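Local coordinates for fructokinase (Xylella fastidiosa Temecula1, PDB 3LJS), which probably phosphorylates fructose at the expense of ATP, as a member of the PfkB family of carbohydrate kinases, at residues B[44-55]-B[72-81]; B[143-154]-B[183-191]. All blocks are in the same frame, centred on the assembly; numbering follows the deposited sequence.

Contact 1: residues B[44-55]-B[72-81]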
ATOM      1  N   VAL B  44      14.401 -15.607   9.838  1.00 17.88           N
ATOM      2  CA  VAL B  44      14.875 -14.851  10.987  1.00 19.76           C
ATOM      3  C   VAL B  44      14.910 -15.710  12.243  1.00 19.31           C
ATOM      4  O   VAL B  44      15.798 -15.557  13.086  1.00 19.07           O
ATOM      5  CB  VAL B  44      14.004 -13.599  11.234  1.00 20.55           C
ATOM      6  CG1 VAL B  44      14.462 -12.887  12.496  1.00 25.51           C
ATOM      7  CG2 VAL B  44      14.113 -12.655  10.041  1.00 20.70           C
ATOM      8  N   ALA B  45      13.948 -16.618  12.375  1.00 18.83           N
ATOM      9  CA  ALA B  45      13.920 -17.493  13.543  1.00 19.23           C
ATOM     10  C   ALA B  45      15.143 -18.408  13.523  1.00 18.96           C
ATOM     11  O   ALA B  45      15.760 -18.649  14.558  1.00 19.61           O
ATOM     12  CB  ALA B  45      12.638 -18.327  13.549  1.00 20.00           C
ATOM     13  N   VAL B  46      15.484 -18.920  12.343  1.00 17.39           N
ATOM     14  CA  VAL B  46      16.639 -19.805  12.198  1.00 17.38           C
ATOM     15  C   VAL B  46      17.939 -19.049  12.496  1.00 17.53           C
ATOM     16  O   VAL B  46      18.819 -19.565  13.181  1.00 17.75           O
ATOM     17  CB  VAL B  46      16.731 -20.397  10.761  1.00 17.28           C
ATOM     18  CG1 VAL B  46      18.033 -21.190  10.596  1.00 16.64           C
ATOM     19  CG2 VAL B  46      15.538 -21.303  10.489  1.00 14.78           C
ATOM     20  N   ALA B  47      18.050 -17.828  11.982  1.00 17.38           N
ATOM     21  CA  ALA B  47      19.249 -17.019  12.186  1.00 19.27           C
ATOM     22  C   ALA B  47      19.458 -16.668  13.660  1.00 19.90           C
ATOM     23  O   ALA B  47      20.584 -16.621  14.144  1.00 19.33           O
ATOM     24  CB  ALA B  47      19.163 -15.747  11.359  1.00 19.40           C
ATOM     25  N   ARG B  48      18.366 -16.423  14.370  1.00 19.04           N
ATOM     26  CA  ARG B  48      18.450 -16.075  15.780  1.00 20.49           C
ATOM     27  C   ARG B  48      19.025 -17.248  16.588  1.00 20.49           C
ATOM     28  O   ARG B  48      19.719 -17.044  17.588  1.00 20.15           O
ATOM     29  CB  ARG B  48      17.060 -15.696  16.293  1.00 22.28           C
ATOM     30  CG  ARG B  48      17.020 -15.126  17.700  1.00 25.39           C
ATOM     31  CD  ARG B  48      17.744 -13.793  17.796  1.00 27.95           C
ATOM     32  NE  ARG B  48      17.478 -13.149  19.082  1.00 31.39           N
ATOM     33  CZ  ARG B  48      18.310 -12.303  19.680  1.00 33.28           C
ATOM     34  NH1 ARG B  48      19.468 -11.996  19.110  1.00 32.26           N
ATOM     35  NH2 ARG B  48      17.985 -11.763  20.847  1.00 34.52           N
ATOM     36  N   LEU B  49      18.744 -18.470  16.143  1.00 17.58           N
ATOM     37  CA  LEU B  49      19.234 -19.669  16.817  1.00 19.07           C
ATOM     38  C   LEU B  49      20.687 -19.976  16.448  1.00 19.33           C
ATOM     39  O   LEU B  49      21.321 -20.828  17.069  1.00 20.39           O
ATOM     40  CB  LEU B  49      18.356 -20.871  16.457  1.00 15.58           C
ATOM     41  CG  LEU B  49      16.887 -20.782  16.877  1.00 15.70           C
ATOM     42  CD1 LEU B  49      16.098 -21.913  16.217  1.00 14.98           C
ATOM     43  CD2 LEU B  49      16.781 -20.868  18.392  1.00 15.28           C
ATOM     44  N   GLY B  50      21.202 -19.292  15.431  1.00 21.43           N
ATOM     45  CA  GLY B  50      22.578 -19.509  15.013  1.00 21.26           C
ATOM     46  C   GLY B  50      22.758 -20.400  13.799  1.00 19.79           C
ATOM     47  O   GLY B  50      23.881 -20.734  13.432  1.00 21.56           O
ATOM     48  N   GLY B  51      21.662 -20.785  13.156  1.00 19.46           N
ATOM     49  CA  GLY B  51      21.775 -21.643  11.989  1.00 17.67           C
ATOM     50  C   GLY B  51      22.142 -20.891  10.723  1.00 19.97           C
ATOM     51  O   GLY B  51      21.906 -19.687  10.622  1.00 20.10           O
ATOM     52  N   ALA B  52      22.731 -21.592   9.759  1.00 19.29           N
ATOM     53  CA  ALA B  52      23.100 -20.973   8.488  1.00 21.46           C
ATOM     54  C   ALA B  52      21.808 -20.886   7.683  1.00 20.53           C
ATOM     55  O   ALA B  52      21.191 -21.908   7.388  1.00 20.99           O
ATOM     56  CB  ALA B  52      24.131 -21.840   7.753  1.00 19.87           C
ATOM     57  N   VAL B  53      21.393 -19.677   7.330  1.00 20.48           N
ATOM     58  CA  VAL B  53      20.149 -19.517   6.595  1.00 19.08           C
ATOM     59  C   VAL B  53      20.210 -18.375   5.595  1.00 20.57           C
ATOM     60  O   VAL B  53      20.848 -17.346   5.826  1.00 19.83           O
ATOM     61  CB  VAL B  53      18.962 -19.279   7.564  1.00 18.90           C
ATOM     62  CG1 VAL B  53      19.198 -18.014   8.381  1.00 18.16           C
ATOM     63  CG2 VAL B  53      17.658 -19.171   6.784  1.00 19.93           C
ATOM     64  N   GLN B  54      19.535 -18.578   4.474  1.00 19.34           N
ATOM     65  CA  GLN B  54      19.490 -17.593   3.416  1.00 20.90           C
ATOM     66  C   GLN B  54      18.035 -17.375   3.020  1.00 19.94           C
ATOM     67  O   GLN B  54      17.233 -18.313   3.042  1.00 19.39           O
ATOM     68  CB  GLN B  54      20.302 -18.117   2.225  1.00 25.04           C
ATOM     69  CG  GLN B  54      20.236 -17.288   0.967  1.00 34.30           C
ATOM     70  CD  GLN B  54      21.069 -17.885  -0.159  1.00 34.87           C
ATOM     71  OE1 GLN B  54      21.444 -19.055  -0.113  1.00 36.78           O
ATOM     72  NE2 GLN B  54      21.348 -17.085  -1.179  1.00 38.23           N
ATOM     73  N   PHE B  55      17.677 -16.134   2.709  1.00 20.12           N
ATOM     74  CA  PHE B  55      16.323 -15.854   2.251  1.00 18.89           C
ATOM     75  C   PHE B  55      16.435 -15.583   0.761  1.00 20.31           C
ATOM     76  O   PHE B  55      17.214 -14.726   0.338  1.00 20.45           O
ATOM     77  CB  PHE B  55      15.717 -14.626   2.924  1.00 18.79           C
ATOM     78  CG  PHE B  55      14.354 -14.268   2.385  1.00 19.65           C
ATOM     79  CD1 PHE B  55      13.218 -14.960   2.801  1.00 20.42           C
ATOM     80  CD2 PHE B  55      14.217 -13.286   1.410  1.00 19.80           C
ATOM     81  CE1 PHE B  55      11.962 -14.680   2.250  1.00 20.52           C
ATOM     82  CE2 PHE B  55      12.966 -12.998   0.850  1.00 21.69           C
ATOM     83  CZ  PHE B  55      11.837 -13.699   1.273  1.00 20.97           C
ATOM     84  N   PHE B  72      17.091  -8.265   7.407  1.00 23.71           N
ATOM     85  CA  PHE B  72      17.667  -9.592   7.185  1.00 22.87           C
ATOM     86  C   PHE B  72      19.153  -9.586   7.541  1.00 24.31           C
ATOM     87  O   PHE B  72      19.641 -10.484   8.231  1.00 23.71           O
ATOM     88  CB  PHE B  72      17.505 -10.025   5.721  1.00 21.64           C
ATOM     89  CG  PHE B  72      16.133 -10.558   5.380  1.00 20.20           C
ATOM     90  CD1 PHE B  72      15.523 -11.523   6.183  1.00 22.21           C
ATOM     91  CD2 PHE B  72      15.469 -10.126   4.231  1.00 20.55           C
ATOM     92  CE1 PHE B  72      14.262 -12.055   5.844  1.00 20.05           C
ATOM     93  CE2 PHE B  72      14.211 -10.647   3.881  1.00 18.37           C
ATOM     94  CZ  PHE B  72      13.609 -11.614   4.691  1.00 19.19           C
ATOM     95  N   ALA B  73      19.869  -8.572   7.064  1.00 24.81           N
ATOM     96  CA  ALA B  73      21.297  -8.457   7.335  1.00 27.63           C
ATOM     97  C   ALA B  73      21.576  -8.380   8.837  1.00 28.04           C
ATOM     98  O   ALA B  73      22.454  -9.077   9.346  1.00 28.81           O
ATOM     99  CB  ALA B  73      21.864  -7.226   6.629  1.00 28.34           C
ATOM    100  N   GLU B  74      20.822  -7.541   9.543  1.00 29.19           N
ATOM    101  CA  GLU B  74      21.002  -7.379  10.986  1.00 30.44           C
ATOM    102  C   GLU B  74      20.716  -8.663  11.760  1.00 29.82           C
ATOM    103  O   GLU B  74      21.288  -8.890  12.828  1.00 28.75           O
ATOM    104  CB  GLU B  74      20.086  -6.270  11.518  1.00 34.21           C
ATOM    105  CG  GLU B  74      20.139  -4.981  10.713  1.00 42.71           C
ATOM    106  CD  GLU B  74      19.200  -3.908  11.248  1.00 46.76           C
ATOM    107  OE1 GLU B  74      18.060  -4.243  11.649  1.00 48.53           O
ATOM    108  OE2 GLU B  74      19.603  -2.724  11.252  1.00 49.75           O
ATOM    109  N   ALA B  75      19.831  -9.504  11.228  1.00 27.41           N
ATOM    110  CA  ALA B  75      19.479 -10.748  11.907  1.00 26.25           C
ATOM    111  C   ALA B  75      20.463 -11.874  11.635  1.00 24.86           C
ATOM    112  O   ALA B  75      20.425 -12.914  12.290  1.00 26.76           O
ATOM    113  CB  ALA B  75      18.076 -11.182  11.508  1.00 25.30           C
ATOM    114  N   GLY B  76      21.342 -11.675  10.666  1.00 25.37           N
ATOM    115  CA  GLY B  76      22.302 -12.713  10.346  1.00 25.44           C
ATOM    116  C   GLY B  76      21.845 -13.608   9.208  1.00 24.97           C
ATOM    117  O   GLY B  76      22.436 -14.657   8.962  1.00 25.26           O
ATOM    118  N   VAL B  77      20.781 -13.207   8.516  1.00 24.53           N
ATOM    119  CA  VAL B  77      20.278 -13.975   7.378  1.00 22.59           C
ATOM    120  C   VAL B  77      21.121 -13.600   6.161  1.00 24.57           C
ATOM    121  O   VAL B  77      21.314 -12.416   5.883  1.00 24.71           O
ATOM    122  CB  VAL B  77      18.791 -13.633   7.074  1.00 22.98           C
ATOM    123  CG1 VAL B  77      18.334 -14.329   5.782  1.00 20.24           C
ATOM    124  CG2 VAL B  77      17.909 -14.062   8.244  1.00 19.40           C
ATOM    125  N   VAL B  78      21.637 -14.594   5.443  1.00 24.49           N
ATOM    126  CA  VAL B  78      22.445 -14.317   4.253  1.00 25.23           C
ATOM    127  C   VAL B  78      21.547 -13.692   3.187  1.00 25.87           C
ATOM    128  O   VAL B  78      20.459 -14.200   2.899  1.00 23.96           O
ATOM    129  CB  VAL B  78      23.103 -15.606   3.706  1.00 25.71           C
ATOM    130  CG1 VAL B  78      23.746 -15.338   2.352  1.00 27.88           C
ATOM    131  CG2 VAL B  78      24.158 -16.102   4.692  1.00 26.22           C
ATOM    132  N   THR B  79      22.005 -12.592   2.599  1.00 26.03           N
ATOM    133  CA  THR B  79      21.215 -11.876   1.601  1.00 26.74           C
ATOM    134  C   THR B  79      21.640 -12.025   0.143  1.00 26.66           C
ATOM    135  O   THR B  79      21.048 -11.395  -0.730  1.00 26.12           O
ATOM    136  CB  THR B  79      21.184 -10.366   1.927  1.00 27.73           C
ATOM    137  OG1 THR B  79      22.523  -9.858   1.947  1.00 25.46           O
ATOM    138  CG2 THR B  79      20.545 -10.123   3.292  1.00 25.70           C
ATOM    139  N   ASP B  80      22.644 -12.857  -0.125  1.00 28.15           N
ATOM    140  CA  ASP B  80      23.143 -13.052  -1.489  1.00 30.67           C
ATOM    141  C   ASP B  80      22.092 -13.477  -2.506  1.00 29.29           C
ATOM    142  O   ASP B  80      22.207 -13.153  -3.683  1.00 29.16           O
ATOM    143  CB  ASP B  80      24.263 -14.099  -1.522  1.00 35.72           C
ATOM    144  CG  ASP B  80      25.349 -13.824  -0.514  1.00 40.72           C
ATOM    145  OD1 ASP B  80      25.617 -12.637  -0.229  1.00 44.36           O
ATOM    146  OD2 ASP B  80      25.947 -14.800  -0.015  1.00 44.75           O
ATOM    147  N   GLY B  81      21.081 -14.213  -2.058  1.00 27.67           N
ATOM    148  CA  GLY B  81      20.052 -14.680  -2.972  1.00 25.68           C
ATOM    149  C   GLY B  81      18.878 -13.743  -3.178  1.00 24.27           C
ATOM    150  O   GLY B  81      17.909 -14.097  -3.847  1.00 23.15           O
TER
HETATM  151  O   HOH W   1      22.965 -17.369   8.371  1.00 30.04           O

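Contact 2: residues B[143-154]-B[183-191]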
ATOM      1  N   ALA B 143      -0.122 -18.068 -11.529  1.00 26.25           N
ATOM      2  CA  ALA B 143       0.548 -19.104 -12.313  1.00 26.99           C
ATOM      3  C   ALA B 143       2.064 -19.004 -12.423  1.00 26.41           C
ATOM      4  O   ALA B 143       2.763 -20.009 -12.271  1.00 27.32           O
ATOM      5  CB  ALA B 143      -0.066 -19.170 -13.717  1.00 28.21           C
ATOM      6  N   ASP B 144       2.572 -17.809 -12.700  1.00 24.35           N
ATOM      7  CA  ASP B 144       4.010 -17.613 -12.855  1.00 25.19           C
ATOM      8  C   ASP B 144       4.824 -17.866 -11.586  1.00 24.65           C
ATOM      9  O   ASP B 144       5.802 -18.615 -11.609  1.00 24.72           O
ATOM     10  CB  ASP B 144       4.298 -16.197 -13.364  1.00 28.16           C
ATOM     11  CG  ASP B 144       3.855 -15.988 -14.806  1.00 32.62           C
ATOM     12  OD1 ASP B 144       3.989 -14.852 -15.303  1.00 36.07           O
ATOM     13  OD2 ASP B 144       3.380 -16.952 -15.445  1.00 32.33           O
ATOM     14  N   ILE B 145       4.433 -17.243 -10.482  1.00 22.17           N
ATOM     15  CA  ILE B 145       5.170 -17.425  -9.242  1.00 21.76           C
ATOM     16  C   ILE B 145       5.045 -18.868  -8.737  1.00 21.35           C
ATOM     17  O   ILE B 145       5.989 -19.422  -8.172  1.00 22.13           O
ATOM     18  CB  ILE B 145       4.705 -16.408  -8.166  1.00 21.39           C
ATOM     19  CG1 ILE B 145       5.710 -16.377  -7.013  1.00 21.72           C
ATOM     20  CG2 ILE B 145       3.309 -16.755  -7.674  1.00 21.51           C
ATOM     21  CD1 ILE B 145       7.100 -15.894  -7.424  1.00 21.33           C
ATOM     22  N   ALA B 146       3.891 -19.489  -8.961  1.00 20.21           N
ATOM     23  CA  ALA B 146       3.685 -20.871  -8.537  1.00 20.82           C
ATOM     24  C   ALA B 146       4.674 -21.804  -9.234  1.00 21.68           C
ATOM     25  O   ALA B 146       5.277 -22.671  -8.598  1.00 21.02           O
ATOM     26  CB  ALA B 146       2.258 -21.309  -8.843  1.00 19.21           C
ATOM     27  N   GLU B 147       4.837 -21.630 -10.544  1.00 22.08           N
ATOM     28  CA  GLU B 147       5.757 -22.463 -11.307  1.00 22.18           C
ATOM     29  C   GLU B 147       7.185 -22.264 -10.811  1.00 21.80           C
ATOM     30  O   GLU B 147       7.970 -23.209 -10.768  1.00 21.73           O
ATOM     31  CB  GLU B 147       5.673 -22.135 -12.804  1.00 23.84           C
ATOM     32  CG  GLU B 147       6.777 -22.792 -13.636  1.00 25.54           C
ATOM     33  CD  GLU B 147       6.755 -24.317 -13.582  1.00 28.08           C
ATOM     34  OE1 GLU B 147       7.774 -24.933 -13.966  1.00 29.46           O
ATOM     35  OE2 GLU B 147       5.727 -24.901 -13.173  1.00 27.29           O
ATOM     36  N   VAL B 148       7.519 -21.031 -10.443  1.00 20.64           N
ATOM     37  CA  VAL B 148       8.850 -20.727  -9.921  1.00 19.23           C
ATOM     38  C   VAL B 148       9.056 -21.486  -8.600  1.00 20.10           C
ATOM     39  O   VAL B 148      10.128 -22.049  -8.350  1.00 20.05           O
ATOM     40  CB  VAL B 148       9.013 -19.204  -9.679  1.00 20.68           C
ATOM     41  CG1 VAL B 148      10.291 -18.926  -8.904  1.00 20.33           C
ATOM     42  CG2 VAL B 148       9.045 -18.462 -11.025  1.00 20.04           C
ATOM     43  N   THR B 149       8.020 -21.515  -7.763  1.00 17.58           N
ATOM     44  CA  THR B 149       8.109 -22.213  -6.486  1.00 17.88           C
ATOM     45  C   THR B 149       8.277 -23.723  -6.728  1.00 19.16           C
ATOM     46  O   THR B 149       9.118 -24.367  -6.098  1.00 20.29           O
ATOM     47  CB  THR B 149       6.850 -21.956  -5.602  1.00 19.45           C
ATOM     48  OG1 THR B 149       6.656 -20.543  -5.437  1.00 19.33           O
ATOM     49  CG2 THR B 149       7.022 -22.582  -4.214  1.00 17.30           C
ATOM     50  N   PHE B 150       7.500 -24.285  -7.651  1.00 18.47           N
ATOM     51  CA  PHE B 150       7.607 -25.713  -7.931  1.00 18.99           C
ATOM     52  C   PHE B 150       9.003 -26.052  -8.450  1.00 19.76           C
ATOM     53  O   PHE B 150       9.599 -27.044  -8.032  1.00 20.50           O
ATOM     54  CB  PHE B 150       6.555 -26.156  -8.954  1.00 19.60           C
ATOM     55  CG  PHE B 150       5.133 -25.885  -8.533  1.00 19.71           C
ATOM     56  CD1 PHE B 150       4.725 -26.086  -7.215  1.00 18.89           C
ATOM     57  CD2 PHE B 150       4.188 -25.468  -9.468  1.00 21.15           C
ATOM     58  CE1 PHE B 150       3.395 -25.878  -6.832  1.00 18.20           C
ATOM     59  CE2 PHE B 150       2.852 -25.257  -9.097  1.00 20.69           C
ATOM     60  CZ  PHE B 150       2.457 -25.463  -7.779  1.00 19.31           C
ATOM     61  N   GLU B 151       9.526 -25.220  -9.351  1.00 19.99           N
ATOM     62  CA  GLU B 151      10.853 -25.438  -9.917  1.00 19.82           C
ATOM     63  C   GLU B 151      11.909 -25.379  -8.821  1.00 20.48           C
ATOM     64  O   GLU B 151      12.872 -26.147  -8.831  1.00 18.94           O
ATOM     65  CB  GLU B 151      11.150 -24.392 -10.999  1.00 21.00           C
ATOM     66  CG  GLU B 151      12.492 -24.553 -11.711  1.00 20.47           C
ATOM     67  CD  GLU B 151      12.694 -25.937 -12.342  1.00 26.08           C
ATOM     68  OE1 GLU B 151      11.696 -26.610 -12.682  1.00 24.81           O
ATOM     69  OE2 GLU B 151      13.865 -26.347 -12.514  1.00 24.10           O
ATOM     70  N   GLY B 152      11.727 -24.459  -7.878  1.00 19.99           N
ATOM     71  CA  GLY B 152      12.664 -24.358  -6.777  1.00 18.65           C
ATOM     72  C   GLY B 152      12.637 -25.632  -5.943  1.00 19.28           C
ATOM     73  O   GLY B 152      13.683 -26.130  -5.516  1.00 18.69           O
HETATM   74  N   MSE B 153      11.441 -26.163  -5.705  1.00 18.07           N
HETATM   75  CA  MSE B 153      11.303 -27.387  -4.926  1.00 20.06           C
HETATM   76  C   MSE B 153      11.922 -28.572  -5.667  1.00 19.75           C
HETATM   77  O   MSE B 153      12.557 -29.429  -5.049  1.00 18.90           O
HETATM   78  CB  MSE B 153       9.828 -27.674  -4.633  1.00 23.44           C
HETATM   79  CG  MSE B 153       9.138 -26.625  -3.768  1.00 26.38           C
HETATM   80 SE   MSE B 153       7.220 -26.959  -3.582  1.00 39.76          SE
HETATM   81  CE  MSE B 153       7.215 -27.898  -1.896  1.00 35.24           C
ATOM     82  N   ARG B 154      11.743 -28.623  -6.988  1.00 18.77           N
ATOM     83  CA  ARG B 154      12.306 -29.715  -7.781  1.00 20.59           C
ATOM     84  C   ARG B 154      13.828 -29.611  -7.851  1.00 19.62           C
ATOM     85  O   ARG B 154      14.540 -30.619  -7.812  1.00 19.98           O
ATOM     86  CB  ARG B 154      11.720 -29.716  -9.202  1.00 19.71           C
ATOM     87  CG  ARG B 154      10.251 -30.132  -9.268  1.00 21.29           C
ATOM     88  CD  ARG B 154       9.741 -30.216 -10.711  1.00 23.99           C
ATOM     89  NE  ARG B 154       9.800 -28.927 -11.396  1.00 23.63           N
ATOM     90  CZ  ARG B 154       8.735 -28.235 -11.789  1.00 26.40           C
ATOM     91  NH1 ARG B 154       7.513 -28.708 -11.569  1.00 25.38           N
ATOM     92  NH2 ARG B 154       8.891 -27.064 -12.399  1.00 24.61           N
ATOM     93  N   ARG B 183      -2.841 -26.246  -7.294  1.00 27.04           N
ATOM     94  CA  ARG B 183      -1.479 -25.850  -6.950  1.00 26.26           C
ATOM     95  C   ARG B 183      -1.068 -26.346  -5.572  1.00 24.55           C
ATOM     96  O   ARG B 183       0.067 -26.783  -5.375  1.00 24.81           O
ATOM     97  CB  ARG B 183      -1.336 -24.332  -7.012  1.00 26.00           C
ATOM     98  CG  ARG B 183      -1.388 -23.786  -8.419  1.00 26.82           C
ATOM     99  CD  ARG B 183      -1.472 -22.285  -8.392  1.00 29.29           C
ATOM    100  NE  ARG B 183      -1.779 -21.754  -9.712  1.00 30.48           N
ATOM    101  CZ  ARG B 183      -2.224 -20.525  -9.931  1.00 30.51           C
ATOM    102  NH1 ARG B 183      -2.412 -19.696  -8.912  1.00 25.40           N
ATOM    103  NH2 ARG B 183      -2.493 -20.130 -11.171  1.00 30.52           N
ATOM    104  N   LEU B 184      -1.988 -26.279  -4.618  1.00 22.58           N
ATOM    105  CA  LEU B 184      -1.694 -26.735  -3.272  1.00 24.09           C
ATOM    106  C   LEU B 184      -1.311 -28.212  -3.292  1.00 24.63           C
ATOM    107  O   LEU B 184      -0.316 -28.601  -2.683  1.00 24.12           O
ATOM    108  CB  LEU B 184      -2.898 -26.505  -2.352  1.00 23.66           C
ATOM    109  CG  LEU B 184      -3.300 -25.032  -2.194  1.00 25.92           C
ATOM    110  CD1 LEU B 184      -4.508 -24.912  -1.272  1.00 23.23           C
ATOM    111  CD2 LEU B 184      -2.121 -24.240  -1.637  1.00 24.10           C
ATOM    112  N   TRP B 185      -2.087 -29.037  -3.993  1.00 25.10           N
ATOM    113  CA  TRP B 185      -1.776 -30.465  -4.065  1.00 24.56           C
ATOM    114  C   TRP B 185      -0.443 -30.713  -4.763  1.00 24.41           C
ATOM    115  O   TRP B 185       0.297 -31.616  -4.385  1.00 23.80           O
ATOM    116  CB  TRP B 185      -2.882 -31.244  -4.792  1.00 25.21           C
ATOM    117  CG  TRP B 185      -4.051 -31.605  -3.918  1.00 26.69           C
ATOM    118  CD1 TRP B 185      -5.337 -31.155  -4.039  1.00 27.71           C
ATOM    119  CD2 TRP B 185      -4.037 -32.483  -2.785  1.00 26.71           C
ATOM    120  NE1 TRP B 185      -6.124 -31.699  -3.051  1.00 28.73           N
ATOM    121  CE2 TRP B 185      -5.353 -32.517  -2.269  1.00 28.53           C
ATOM    122  CE3 TRP B 185      -3.042 -33.243  -2.157  1.00 26.60           C
ATOM    123  CZ2 TRP B 185      -5.700 -33.284  -1.152  1.00 28.73           C
ATOM    124  CZ3 TRP B 185      -3.387 -34.007  -1.044  1.00 28.93           C
ATOM    125  CH2 TRP B 185      -4.708 -34.020  -0.554  1.00 28.96           C
ATOM    126  N   LYS B 186      -0.138 -29.920  -5.786  1.00 23.75           N
ATOM    127  CA  LYS B 186       1.121 -30.096  -6.493  1.00 24.49           C
ATOM    128  C   LYS B 186       2.294 -29.782  -5.569  1.00 23.30           C
ATOM    129  O   LYS B 186       3.287 -30.514  -5.536  1.00 23.85           O
ATOM    130  CB  LYS B 186       1.190 -29.200  -7.729  1.00 27.06           C
ATOM    131  CG  LYS B 186       2.478 -29.387  -8.511  1.00 30.95           C
ATOM    132  CD  LYS B 186       2.372 -28.834  -9.918  1.00 36.77           C
ATOM    133  CE  LYS B 186       3.635 -29.132 -10.718  1.00 39.03           C
ATOM    134  NZ  LYS B 186       3.511 -28.668 -12.131  1.00 40.51           N
ATOM    135  N   GLY B 187       2.181 -28.689  -4.823  1.00 21.50           N
ATOM    136  CA  GLY B 187       3.243 -28.329  -3.903  1.00 20.79           C
ATOM    137  C   GLY B 187       3.417 -29.435  -2.877  1.00 22.37           C
ATOM    138  O   GLY B 187       4.541 -29.839  -2.556  1.00 19.83           O
ATOM    139  N   LEU B 188       2.291 -29.936  -2.378  1.00 20.16           N
ATOM    140  CA  LEU B 188       2.287 -31.006  -1.386  1.00 20.86           C
ATOM    141  C   LEU B 188       2.950 -32.285  -1.885  1.00 21.23           C
ATOM    142  O   LEU B 188       3.580 -33.003  -1.108  1.00 21.52           O
ATOM    143  CB  LEU B 188       0.848 -31.312  -0.954  1.00 20.65           C
ATOM    144  CG  LEU B 188       0.198 -30.243  -0.069  1.00 21.51           C
ATOM    145  CD1 LEU B 188      -1.310 -30.486   0.039  1.00 21.24           C
ATOM    146  CD2 LEU B 188       0.853 -30.281   1.308  1.00 18.07           C
ATOM    147  N   SER B 189       2.812 -32.572  -3.176  1.00 20.80           N
ATOM    148  CA  SER B 189       3.405 -33.780  -3.743  1.00 21.62           C
ATOM    149  C   SER B 189       4.918 -33.660  -3.917  1.00 20.43           C
ATOM    150  O   SER B 189       5.607 -34.663  -4.084  1.00 20.84           O
ATOM    151  CB  SER B 189       2.781 -34.091  -5.106  1.00 22.59           C
ATOM    152  OG  SER B 189       3.209 -33.146  -6.073  1.00 25.41           O
ATOM    153  N   LEU B 190       5.429 -32.435  -3.877  1.00 19.28           N
ATOM    154  CA  LEU B 190       6.857 -32.196  -4.065  1.00 20.11           C
ATOM    155  C   LEU B 190       7.654 -32.014  -2.778  1.00 20.16           C
ATOM    156  O   LEU B 190       8.875 -31.856  -2.821  1.00 20.65           O
ATOM    157  CB  LEU B 190       7.059 -30.957  -4.940  1.00 19.41           C
ATOM    158  CG  LEU B 190       6.579 -31.050  -6.390  1.00 20.88           C
ATOM    159  CD1 LEU B 190       6.629 -29.667  -7.036  1.00 19.74           C
ATOM    160  CD2 LEU B 190       7.455 -32.046  -7.157  1.00 20.36           C
ATOM    161  N   ALA B 191       6.974 -32.049  -1.640  1.00 18.72           N
ATOM    162  CA  ALA B 191       7.643 -31.833  -0.362  1.00 19.28           C
ATOM    163  C   ALA B 191       7.927 -33.085   0.458  1.00 17.95           C
ATOM    164  O   ALA B 191       7.143 -34.022   0.464  1.00 17.89           O
ATOM    165  CB  ALA B 191       6.828 -30.843   0.480  1.00 17.97           C
TER
HETATM  166  O   HOH W   2       5.546 -27.557 -13.208  1.00 35.90           O
HETATM  167  O   HOH W   3      10.696 -31.603  -4.999  1.00 18.61           O

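Contact 1: residues B[44-55]-B[72-81]
V77 fills the hollow between helix 38-49 and strand 53-60. Its CG2 branch lies 3.8 Å from A47 CB and also borders V44 and V53 CG1. Its CG1 branch turns the other way, to the backbone and CB of F55. With CG1 anti to the backbone N (chi1 174°), this rotamer sends CG1 to F55 and CG2 into the corner between A47 and V53. Beside it, V44 sets one methyl against A75 CB and the other near the F72 ring. A47 CB presses on the end of helix 63-75 and comes 3.2 Å from A75 O. The rings of F55 and F72 form an offset stack, their centroids 4.7 Å apart and their planes at 20°. F72 CZ lies over the F55 face near its rim, while F55 CB sits over the face of F72. I82 and A40 also touch this pair. The backbones meet in a single beta bridge between Q54 and V78. V78 N donates to V53 O at 2.9 Å, and F55 N makes a weak bond to V78 O. Water 1 links V53 N to G76 O. The side chain of Q54 runs out extended past V78 towards D80 and G81. Both helices end in Schellman motifs, at G50 and G76. The second turn sends the chain on to strand 82-85, next to strand 53-60, and so belongs to the beta-alpha-beta crossover of a Rossmann-like ribokinase fold.

Contact 2: residues B[143-154]-B[183-191]
Helices 143-154 and 183-189 run side by side in the same direction, their axes 10.3 Å apart at the closest point and inclined by 12°. F150 is the main bump between them. K186 lies over one face of its ring, with CD 3.9 Å from the centroid in a CH-pi contact. The lysine chain is extended, and CG anti to the backbone N (chi1 -178°) starts it out over the ring, which it crosses at a slant. R183 O meets the ring edge, 3.6 Å from F150 CZ. G187 has no side chain, and its backbone N comes 3.7 Å from F150 CE1. L190 crosses F150 at about a right angle, with CD1 against F150 CB and CD2 against R154 CG. The two helices pack next to each other on one side of the central sheet, as in the alpha/beta ribokinase fold. Towards that sheet, selenomethionine M153 bends at chi3 (96°). This brings its CE to G187 O and the methyl of A191, while F165 of strand 162-166 touches both M153 and A191. On the outer side, R154 grips E151 OE1 side-on through NE and NH2. Its NH2 also reaches E147 OE1 at 2.9 Å, from above that carboxylate plane. Water 2 donates to E147 OE2 and accepts from R154 NH1 and K186 NZ, so it bridges the two helices and probably eases the nearness of the two positive groups. At the other end, R183 extends past A146 CB and lays a guanidinium face over A143 N.

In the fold
Contact 1 closes before contact 2 opens along the chain. Their centres are 24 Å apart and their nearest atoms about 10 Å, so they do not touch. Both join helices to the large mixed sheet. Strand 53-60, in contact 1, lies next to the outermost strand 82-85. Helices 143-158 and 181-189, in contact 2, come before and after strand 162-166 in the chain and both pack against it. This strand stands three places further along the sheet. Strands 6-10 and 130-136 lie between. Contact 2 is the nearer to the nucleotide site: the A191 side chain is about 9 Å from that of K195, an ATP-binding residue. Contact 1 lies away from the annotated sites.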